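Local coordinates for protein probable acrylyl-CoA reductase AcuI (Escherichia coli, PDB 1O89) that probably catalyses the NADPH-dependent reduction of acrylyl-CoA to propanoyl-CoA, working as a homodimer of the zinc-containing alcohol dehydrogenase family, at residues A[51-57]-A[86-92]; A[56-60]-A[139-143]; A[186-191]-A[302-308]. All coordinates share one frame; numbering follows the deposited sequence.

Interaction 1: A[51-57]-A[86-92]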
loop_
_atom_site.group_PDB
_atom_site.type_symbol
_atom_site.label_atom_id
_atom_site.label_comp_id
_atom_site.label_asym_id
_atom_site.label_seq_id
_atom_site.Cartn_x
_atom_site.Cartn_y
_atom_site.Cartn_z
ATOM N N VAL A 51 31.946 -0.252 -16.376
ATOM C CA VAL A 51 32.197 -1.688 -16.292
ATOM C C VAL A 51 31.755 -2.352 -17.582
ATOM O O VAL A 51 30.598 -2.221 -17.996
ATOM C CB VAL A 51 31.467 -2.356 -15.104
ATOM C CG1 VAL A 51 31.925 -3.804 -14.941
ATOM C CG2 VAL A 51 31.698 -1.576 -13.815
ATOM N N THR A 52 32.690 -3.049 -18.221
ATOM C CA THR A 52 32.388 -3.896 -19.365
ATOM C C THR A 52 32.358 -5.361 -18.927
ATOM O O THR A 52 33.260 -5.821 -18.232
ATOM C CB THR A 52 33.415 -3.663 -20.478
ATOM O OG1 THR A 52 33.403 -2.283 -20.839
ATOM C CG2 THR A 52 33.017 -4.374 -21.770
ATOM N N VAL A 53 31.305 -6.071 -19.328
ATOM C CA VAL A 53 31.096 -7.470 -18.959
ATOM C C VAL A 53 31.083 -8.359 -20.217
ATOM O O VAL A 53 30.413 -8.045 -21.212
ATOM C CB VAL A 53 29.756 -7.648 -18.200
ATOM C CG1 VAL A 53 29.561 -9.095 -17.765
ATOM C CG2 VAL A 53 29.683 -6.711 -16.997
ATOM N N ASP A 54 31.878 -9.431 -20.167
ATOM C CA ASP A 54 31.808 -10.555 -21.109
ATOM C C ASP A 54 30.604 -11.419 -20.758
ATOM O O ASP A 54 30.618 -12.156 -19.775
ATOM C CB ASP A 54 33.067 -11.425 -21.027
ATOM C CG ASP A 54 34.290 -10.747 -21.610
ATOM O OD1 ASP A 54 34.167 -10.063 -22.646
ATOM O OD2 ASP A 54 35.417 -10.838 -21.094
ATOM N N VAL A 55 29.552 -11.301 -21.552
ATOM C CA VAL A 55 28.300 -11.977 -21.275
ATOM C C VAL A 55 28.442 -13.442 -21.648
ATOM O O VAL A 55 28.984 -13.805 -22.706
ATOM C CB VAL A 55 27.139 -11.303 -22.037
ATOM C CG1 VAL A 55 25.800 -11.990 -21.752
ATOM C CG2 VAL A 55 27.067 -9.846 -21.659
ATOM N N HIS A 56 28.024 -14.297 -20.733
ATOM C CA HIS A 56 28.077 -15.729 -20.956
ATOM C C HIS A 56 26.658 -16.259 -21.165
ATOM O O HIS A 56 26.443 -17.128 -22.001
ATOM C CB HIS A 56 28.729 -16.413 -19.759
ATOM C CG HIS A 56 30.170 -16.060 -19.567
ATOM N ND1 HIS A 56 31.055 -15.924 -20.618
ATOM C CD2 HIS A 56 30.897 -15.862 -18.439
ATOM C CE1 HIS A 56 32.259 -15.646 -20.147
ATOM N NE2 HIS A 56 32.190 -15.603 -18.827
ATOM N N TRP A 57 25.712 -15.743 -20.378
ATOM C CA TRP A 57 24.293 -16.115 -20.458
ATOM C C TRP A 57 23.393 -14.891 -20.404
ATOM O O TRP A 57 23.633 -13.960 -19.627
ATOM C CB TRP A 57 23.888 -17.053 -19.301
ATOM C CG TRP A 57 24.510 -18.420 -19.335
ATOM C CD1 TRP A 57 25.612 -18.833 -18.639
ATOM C CD2 TRP A 57 24.069 -19.562 -20.094
ATOM N NE1 TRP A 57 25.888 -20.148 -18.925
ATOM C CE2 TRP A 57 24.952 -20.628 -19.801
ATOM C CE3 TRP A 57 23.008 -19.798 -20.978
ATOM C CZ2 TRP A 57 24.826 -21.900 -20.378
ATOM C CZ3 TRP A 57 22.875 -21.072 -21.548
ATOM C CH2 TRP A 57 23.784 -22.103 -21.245
ATOM N N PHE A 86 21.365 -10.180 -17.862
ATOM C CA PHE A 86 22.538 -10.936 -18.279
ATOM C C PHE A 86 23.400 -11.340 -17.096
ATOM O O PHE A 86 23.274 -10.797 -16.015
ATOM C CB PHE A 86 23.364 -10.182 -19.346
ATOM C CG PHE A 86 24.032 -8.914 -18.859
ATOM C CD1 PHE A 86 25.169 -8.963 -18.078
ATOM C CD2 PHE A 86 23.541 -7.679 -19.223
ATOM C CE1 PHE A 86 25.787 -7.792 -17.651
ATOM C CE2 PHE A 86 24.164 -6.510 -18.805
ATOM C CZ PHE A 86 25.284 -6.572 -18.022
ATOM N N ALA A 87 24.269 -12.313 -17.320
ATOM C CA ALA A 87 25.280 -12.691 -16.343
ATOM C C ALA A 87 26.528 -13.113 -17.076
ATOM O O ALA A 87 26.451 -13.703 -18.148
ATOM C CB ALA A 87 24.779 -13.825 -15.451
ATOM N N GLY A 88 27.684 -12.814 -16.502
ATOM C CA GLY A 88 28.929 -13.269 -17.068
ATOM C C GLY A 88 30.105 -12.813 -16.243
ATOM O O GLY A 88 30.024 -12.770 -15.024
ATOM N N THR A 89 31.187 -12.467 -16.935
ATOM C CA THR A 89 32.495 -12.156 -16.357
ATOM C C THR A 89 32.885 -10.712 -16.665
ATOM O O THR A 89 32.769 -10.276 -17.805
ATOM C CB THR A 89 33.528 -13.075 -16.997
ATOM O OG1 THR A 89 33.415 -14.381 -16.431
ATOM C CG2 THR A 89 34.921 -12.643 -16.669
ATOM N N VAL A 90 33.403 -10.000 -15.667
ATOM C CA VAL A 90 33.884 -8.638 -15.858
ATOM C C VAL A 90 35.126 -8.647 -16.754
ATOM O O VAL A 90 36.104 -9.318 -16.459
ATOM C CB VAL A 90 34.217 -7.958 -14.497
ATOM C CG1 VAL A 90 34.904 -6.614 -14.704
ATOM C CG2 VAL A 90 32.949 -7.781 -13.659
ATOM N N ARG A 91 35.063 -7.912 -17.859
ATOM C CA ARG A 91 36.196 -7.738 -18.770
ATOM C C ARG A 91 37.102 -6.607 -18.285
ATOM O O ARG A 91 38.276 -6.833 -17.988
ATOM C CB ARG A 91 35.694 -7.447 -20.195
ATOM C CG ARG A 91 36.786 -6.995 -21.175
ATOM C CD ARG A 91 36.300 -6.749 -22.596
ATOM N NE ARG A 91 36.183 -8.014 -23.312
ATOM C CZ ARG A 91 36.635 -8.258 -24.537
ATOM N NH1 ARG A 91 37.280 -7.336 -25.247
ATOM N NH2 ARG A 91 36.448 -9.468 -25.053
ATOM N N THR A 92 36.565 -5.391 -18.234
ATOM C CA THR A 92 37.308 -4.236 -17.721
ATOM C C THR A 92 36.455 -3.464 -16.742
ATOM O O THR A 92 35.236 -3.498 -16.825
ATOM C CB THR A 92 37.731 -3.286 -18.861
ATOM O OG1 THR A 92 38.000 -4.027 -20.053
ATOM C CG2 THR A 92 39.057 -2.626 -18.551
#
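The imidazole of His56 reaches over the neighbouring strand and meets Thr89 at its edge, NE2 lying 3.0 Å from Thr89 OG1 in a hydrogen bond that either partner could donate. One face of the same ring is covered by the carbonyl oxygen of Asp54, 3.7 Å above its plane, while Gly88 CA approaches the ring obliquely. The guanidinium of Arg91 is met at its edge by Asp54: NE donates to OD1 at 3.0 Å on the syn side, and NH2 adds a weak bond to the same oxygen. The arginine chain runs extended through chi1 and chi2 and bends at chi3 (-80°), which swings NE back toward Asp54. Carboxylate and guanidinium stand almost upright to each other, their planes 79° apart. The Phe86 ring is approached obliquely by Val55 and by Val53, whose CG1 lies 4.0 Å from Phe86 CE1.

Beneath these groups runs an antiparallel ladder, Asp54 and Thr89 forming a hydrogen-bonded pair and Val53 and Val90 a non-hydrogen-bonded one. Two classic beta bulges interrupt it. At one, Ala87 O accepts from both His56 N and Trp57 N; at the other, Arg91 and Thr92 share Thr52. Gly88 sits opposite Val55, where a CB would collide with Asp54 O.

This antiparallel strand pair belongs to the catalytic, GroES-like part of the subunit. Strand 122-125 continues the sheet beyond 51-57 and strand 103-107 beyond 86-92, Glu43 gives Arg91 a second carboxylate, and helix 139-161 packs against Trp57 and Ala87.

Interaction 2: A[56-60]-A[139-143]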
loop_
_atom_site.group_PDB
_atom_site.type_symbol
_atom_site.label_atom_id
_atom_site.label_comp_id
_atom_site.label_asym_id
_atom_site.label_seq_id
_atom_site.Cartn_x
_atom_site.Cartn_y
_atom_site.Cartn_z
ATOM N N HIS A 56 28.024 -14.297 -20.733
ATOM C CA HIS A 56 28.077 -15.729 -20.956
ATOM C C HIS A 56 26.658 -16.259 -21.165
ATOM O O HIS A 56 26.443 -17.128 -22.001
ATOM C CB HIS A 56 28.729 -16.413 -19.759
ATOM C CG HIS A 56 30.170 -16.060 -19.567
ATOM N ND1 HIS A 56 31.055 -15.924 -20.618
ATOM C CD2 HIS A 56 30.897 -15.862 -18.439
ATOM C CE1 HIS A 56 32.259 -15.646 -20.147
ATOM N NE2 HIS A 56 32.190 -15.603 -18.827
ATOM N N TRP A 57 25.712 -15.743 -20.378
ATOM C CA TRP A 57 24.293 -16.115 -20.458
ATOM C C TRP A 57 23.393 -14.891 -20.404
ATOM O O TRP A 57 23.633 -13.960 -19.627
ATOM C CB TRP A 57 23.888 -17.053 -19.301
ATOM C CG TRP A 57 24.510 -18.420 -19.335
ATOM C CD1 TRP A 57 25.612 -18.833 -18.639
ATOM C CD2 TRP A 57 24.069 -19.562 -20.094
ATOM N NE1 TRP A 57 25.888 -20.148 -18.925
ATOM C CE2 TRP A 57 24.952 -20.628 -19.801
ATOM C CE3 TRP A 57 23.008 -19.798 -20.978
ATOM C CZ2 TRP A 57 24.826 -21.900 -20.378
ATOM C CZ3 TRP A 57 22.875 -21.072 -21.548
ATOM C CH2 TRP A 57 23.784 -22.103 -21.245
ATOM N N SER A 58 22.352 -14.899 -21.222
ATOM C CA SER A 58 21.244 -13.950 -21.103
ATOM C C SER A 58 19.948 -14.780 -21.185
ATOM O O SER A 58 19.969 -15.986 -20.878
ATOM C CB SER A 58 21.336 -12.887 -22.203
ATOM O OG SER A 58 20.379 -11.834 -22.046
ATOM N N SER A 59 18.854 -14.145 -21.613
ATOM C CA SER A 59 17.502 -14.725 -21.641
ATOM C C SER A 59 16.622 -14.053 -22.682
ATOM O O SER A 59 16.919 -12.955 -23.156
ATOM C CB SER A 59 16.733 -14.464 -20.325
ATOM O OG SER A 59 17.570 -14.519 -19.200
ATOM N N LEU A 60 15.496 -14.702 -22.955
ATOM C CA LEU A 60 14.389 -14.084 -23.648
ATOM C C LEU A 60 13.219 -13.961 -22.677
ATOM O O LEU A 60 12.330 -14.808 -22.665
ATOM C CB LEU A 60 13.973 -14.918 -24.861
ATOM C CG LEU A 60 14.840 -14.929 -26.121
ATOM C CD1 LEU A 60 13.979 -15.267 -27.322
ATOM C CD2 LEU A 60 15.587 -13.603 -26.361
ATOM N N ALA A 139 26.155 -18.052 -13.396
ATOM C CA ALA A 139 25.552 -17.306 -14.502
ATOM C C ALA A 139 24.276 -17.972 -15.047
ATOM O O ALA A 139 23.258 -17.332 -15.212
ATOM C CB ALA A 139 26.594 -17.147 -15.626
ATOM N N ARG A 140 24.333 -19.275 -15.303
ATOM C CA ARG A 140 23.183 -19.977 -15.864
ATOM C C ARG A 140 21.997 -19.959 -14.901
ATOM O O ARG A 140 20.894 -19.609 -15.288
ATOM C CB ARG A 140 23.549 -21.422 -16.224
ATOM C CG ARG A 140 22.534 -22.134 -17.104
ATOM C CD ARG A 140 23.052 -23.457 -17.682
ATOM N NE ARG A 140 22.081 -24.072 -18.574
ATOM C CZ ARG A 140 21.032 -24.801 -18.178
ATOM N NH1 ARG A 140 20.777 -25.017 -16.885
ATOM N NH2 ARG A 140 20.220 -25.322 -19.090
ATOM N N LYS A 141 22.234 -20.343 -13.651
ATOM C CA LYS A 141 21.190 -20.353 -12.634
ATOM C C LYS A 141 20.602 -18.956 -12.457
ATOM O O LYS A 141 19.394 -18.804 -12.320
ATOM C CB LYS A 141 21.733 -20.851 -11.286
ATOM C CG LYS A 141 22.131 -22.317 -11.263
ATOM C CD LYS A 141 22.674 -22.716 -9.889
ATOM C CE LYS A 141 22.946 -24.215 -9.790
ATOM N NZ LYS A 141 22.869 -24.712 -8.370
ATOM N N ALA A 142 21.453 -17.940 -12.472
ATOM C CA ALA A 142 20.992 -16.567 -12.289
ATOM C C ALA A 142 20.034 -16.161 -13.401
ATOM O O ALA A 142 19.072 -15.464 -13.163
ATOM C CB ALA A 142 22.164 -15.598 -12.223
ATOM N N MET A 143 20.287 -16.602 -14.619
ATOM C CA MET A 143 19.397 -16.262 -15.719
ATOM C C MET A 143 18.139 -17.108 -15.732
ATOM O O MET A 143 17.131 -16.661 -16.246
ATOM C CB MET A 143 20.132 -16.363 -17.050
ATOM C CG MET A 143 21.262 -15.360 -17.150
ATOM S SD MET A 143 20.619 -13.685 -17.090
ATOM C CE MET A 143 20.894 -13.216 -15.437
#
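Arg140 lays its aliphatic chain over one face of the Trp57 indole, following the ring system from the five-membered part to the far benzene carbons. CB stands over the five-membered ring in a CH-pi contact, 4.0 Å from its centroid and 17° off the normal. Further along, CD comes 3.6 Å from Trp57 CZ2. This course is possible because CG is anti to the backbone N (chi1 -166°) and the chain stays extended from there to NE. Its guanidinium then stands nearly perpendicular to the indole, the planes 83° apart, with the ring carbons CZ2 and CH2 at its edge. The contact is therefore hydrophobic along the methylenes rather than a flat cation-pi stack, and the charged end goes to Glu318 in a salt bridge through NE.

At the indole edge, Ala139 CB touches CD1 at 3.6 Å, a methyl lying near the ring plane. The start of helix 139-161 thus settles against the end of strand 51-59, in the part of the alcohol dehydrogenase fold where the GroES-like catalytic domain passes into the long helix leading toward the nucleotide-binding domain. The axes of the short segments 56-59 and 139-143 run nearly parallel, 7.8 Å apart at closest approach.

Met143, one turn on, lies against Trp57 CB and the Trp57 carbonyl. Its first torsion sets CG anti to the carbonyl carbon, which brings CG 3.8 Å from Trp57 CB and 3.7 Å from Trp57 O. A bend at chi2 then places SD 3.8 Å from Ser59 OG, a van der Waals approach, and the methyl leads on to Phe86 O of the neighbouring strand 85-93. Ser58 turns its side chain away from the helix, and its OG is hydrogen-bonded to Asp85 O.

Interaction 3: A[186-191]-A[302-308]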
loop_
_atom_site.group_PDB
_atom_site.type_symbol
_atom_site.label_atom_id
_atom_site.label_comp_id
_atom_site.label_asym_id
_atom_site.label_seq_id
_atom_site.Cartn_x
_atom_site.Cartn_y
_atom_site.Cartn_z
ATOM N N ALA A 186 6.492 -21.244 -5.508
ATOM C CA ALA A 186 7.561 -22.052 -4.917
ATOM C C ALA A 186 8.231 -21.365 -3.718
ATOM O O ALA A 186 8.452 -21.991 -2.704
ATOM C CB ALA A 186 8.601 -22.431 -5.978
ATOM N N LEU A 187 8.518 -20.074 -3.810
ATOM C CA LEU A 187 9.116 -19.357 -2.682
ATOM C C LEU A 187 8.220 -19.405 -1.458
ATOM O O LEU A 187 8.678 -19.751 -0.380
ATOM C CB LEU A 187 9.399 -17.903 -3.043
ATOM C CG LEU A 187 10.615 -17.719 -3.962
ATOM C CD1 LEU A 187 10.634 -16.302 -4.497
ATOM C CD2 LEU A 187 11.923 -18.056 -3.221
ATOM N N LEU A 188 6.945 -19.064 -1.641
ATOM C CA LEU A 188 5.963 -19.049 -0.554
ATOM C C LEU A 188 5.763 -20.432 0.060
ATOM O O LEU A 188 5.753 -20.592 1.271
ATOM C CB LEU A 188 4.612 -18.523 -1.057
ATOM C CG LEU A 188 4.544 -17.042 -1.409
ATOM C CD1 LEU A 188 3.237 -16.743 -2.090
ATOM C CD2 LEU A 188 4.686 -16.184 -0.164
ATOM N N HIS A 189 5.586 -21.427 -0.791
ATOM C CA HIS A 189 5.473 -22.815 -0.350
ATOM C C HIS A 189 6.692 -23.281 0.449
ATOM O O HIS A 189 6.548 -23.922 1.468
ATOM C CB HIS A 189 5.304 -23.741 -1.551
ATOM C CG HIS A 189 5.266 -25.189 -1.180
ATOM N ND1 HIS A 189 6.339 -26.029 -1.364
ATOM C CD2 HIS A 189 4.296 -25.930 -0.599
ATOM C CE1 HIS A 189 6.021 -27.240 -0.941
ATOM N NE2 HIS A 189 4.788 -27.205 -0.463
ATOM N N LYS A 190 7.889 -22.969 -0.031
ATOM C CA LYS A 190 9.100 -23.293 0.712
ATOM C C LYS A 190 9.086 -22.625 2.082
ATOM O O LYS A 190 9.481 -23.229 3.072
ATOM C CB LYS A 190 10.350 -22.864 -0.065
ATOM C CG LYS A 190 11.666 -23.296 0.600
ATOM C CD LYS A 190 12.205 -22.199 1.545
ATOM C CE LYS A 190 13.473 -22.633 2.287
ATOM N NZ LYS A 190 13.979 -21.548 3.175
ATOM N N LEU A 191 8.632 -21.377 2.137
ATOM C CA LEU A 191 8.637 -20.604 3.386
ATOM C C LEU A 191 7.505 -20.972 4.351
ATOM O O LEU A 191 7.428 -20.424 5.439
ATOM C CB LEU A 191 8.611 -19.097 3.072
ATOM C CG LEU A 191 9.926 -18.589 2.458
ATOM C CD1 LEU A 191 9.716 -17.275 1.745
ATOM C CD2 LEU A 191 11.032 -18.469 3.502
ATOM N N ARG A 302 18.380 -13.908 -0.656
ATOM C CA ARG A 302 17.162 -14.593 -0.243
ATOM C C ARG A 302 16.740 -15.683 -1.244
ATOM O O ARG A 302 16.274 -16.752 -0.834
ATOM C CB ARG A 302 16.025 -13.580 -0.045
ATOM C CG ARG A 302 16.121 -12.778 1.269
ATOM C CD ARG A 302 16.006 -13.625 2.518
ATOM N NE ARG A 302 14.752 -14.372 2.519
ATOM C CZ ARG A 302 13.583 -13.895 2.949
ATOM N NH1 ARG A 302 13.480 -12.666 3.463
ATOM N NH2 ARG A 302 12.504 -14.666 2.883
ATOM N N LEU A 303 16.924 -15.422 -2.540
ATOM C CA LEU A 303 16.608 -16.406 -3.578
ATOM C C LEU A 303 17.466 -17.659 -3.454
ATOM O O LEU A 303 17.003 -18.761 -3.713
ATOM C CB LEU A 303 16.798 -15.797 -4.963
ATOM C CG LEU A 303 15.654 -14.896 -5.393
ATOM C CD1 LEU A 303 16.129 -13.872 -6.413
ATOM C CD2 LEU A 303 14.535 -15.739 -5.939
ATOM N N VAL A 304 18.721 -17.494 -3.069
ATOM C CA VAL A 304 19.601 -18.632 -2.904
ATOM C C VAL A 304 19.160 -19.498 -1.723
ATOM O O VAL A 304 19.162 -20.713 -1.819
ATOM C CB VAL A 304 21.055 -18.192 -2.704
ATOM C CG1 VAL A 304 21.922 -19.376 -2.330
ATOM C CG2 VAL A 304 21.561 -17.548 -3.963
ATOM N N ALA A 305 18.771 -18.858 -0.623
ATOM C CA ALA A 305 18.348 -19.577 0.572
ATOM C C ALA A 305 16.962 -20.221 0.453
ATOM O O ALA A 305 16.717 -21.240 1.090
ATOM C CB ALA A 305 18.403 -18.655 1.792
ATOM N N ASP A 306 16.068 -19.654 -0.362
ATOM C CA ASP A 306 14.657 -20.064 -0.355
ATOM C C ASP A 306 14.128 -20.735 -1.612
ATOM O O ASP A 306 13.002 -21.240 -1.609
ATOM C CB ASP A 306 13.764 -18.863 -0.076
ATOM C CG ASP A 306 14.037 -18.234 1.259
ATOM O OD1 ASP A 306 14.556 -18.914 2.185
ATOM O OD2 ASP A 306 13.756 -17.045 1.460
ATOM N N LEU A 307 14.898 -20.719 -2.691
ATOM C CA LEU A 307 14.466 -21.381 -3.915
ATOM C C LEU A 307 14.831 -22.845 -3.744
ATOM O O LEU A 307 15.980 -23.131 -3.418
ATOM C CB LEU A 307 15.172 -20.790 -5.135
ATOM C CG LEU A 307 14.349 -20.344 -6.348
ATOM C CD1 LEU A 307 13.120 -19.572 -5.973
ATOM C CD2 LEU A 307 15.242 -19.531 -7.274
ATOM N N PRO A 308 13.885 -23.773 -3.918
ATOM C CA PRO A 308 14.216 -25.204 -3.806
ATOM C C PRO A 308 15.166 -25.647 -4.923
ATOM O O PRO A 308 15.261 -24.975 -5.949
ATOM C CB PRO A 308 12.855 -25.925 -3.945
ATOM C CG PRO A 308 11.810 -24.873 -4.138
ATOM C CD PRO A 308 12.470 -23.546 -4.258
#
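Leu187 and Leu307 form the tight side of this contact, where segments 186-190 and 302-306 cross at 60°: Leu187 CD2 lies only 3.4 Å from Leu307 CD1, closer than carbons usually come. The other branch, Leu187 CD1, meets Leu303 CD2 at a more relaxed 4.2 Å, and looser still is Ala186 CB, 4.4 Å from Pro308 CD.

The other side is polar, with exposed Lys190 at its outer margin. Lys190 CG, anti to the backbone N, rests 3.3 Å from Asp306 O, and a bend at chi2 (-92°) carries the rest of the chain to the carboxylate. There NZ makes a salt bridge to Asp306 OD1 at 2.9 Å, on the anti side and tilted well out of the carboxylate plane; its bond to Ala305 O is weak. Asp306 OD2 is gripped side-on by Arg302 NE and NH2, both at 3.0 Å, while Leu191 CD2 packs against the carboxylate. With an alanine here instead of Asp306, Lys190 would probably lose its carboxylate mate and Arg302 two of its bonds, leaving it to Glu160.

Helix 179-190 follows the first strand of the Rossmann-type nucleotide-binding domain, and its N-terminal end carries NADP(+)-binding residues such as Val180.

In the fold
From the N terminus, strand 51-59 is used first. Interaction 1 brings 86-92 back against it, closing a loop of 28 residues that includes helix 62-69. Interaction 2 starts from the same strand, sharing His56 and Trp57, and closes a longer loop at 139-143; the segment 86-92 lies within that span. The two touch where Ala87 meets Ala139 and Phe86 meets Met143, so sheet and helix start form one continuous body. Interaction 3 opens only later, spanning 110 residues of the nucleotide-binding part, and touches neither. Helix 139-161 is the bridge: it begins in interaction 2, and its later residues Met153 and Val156 pack on interaction 3.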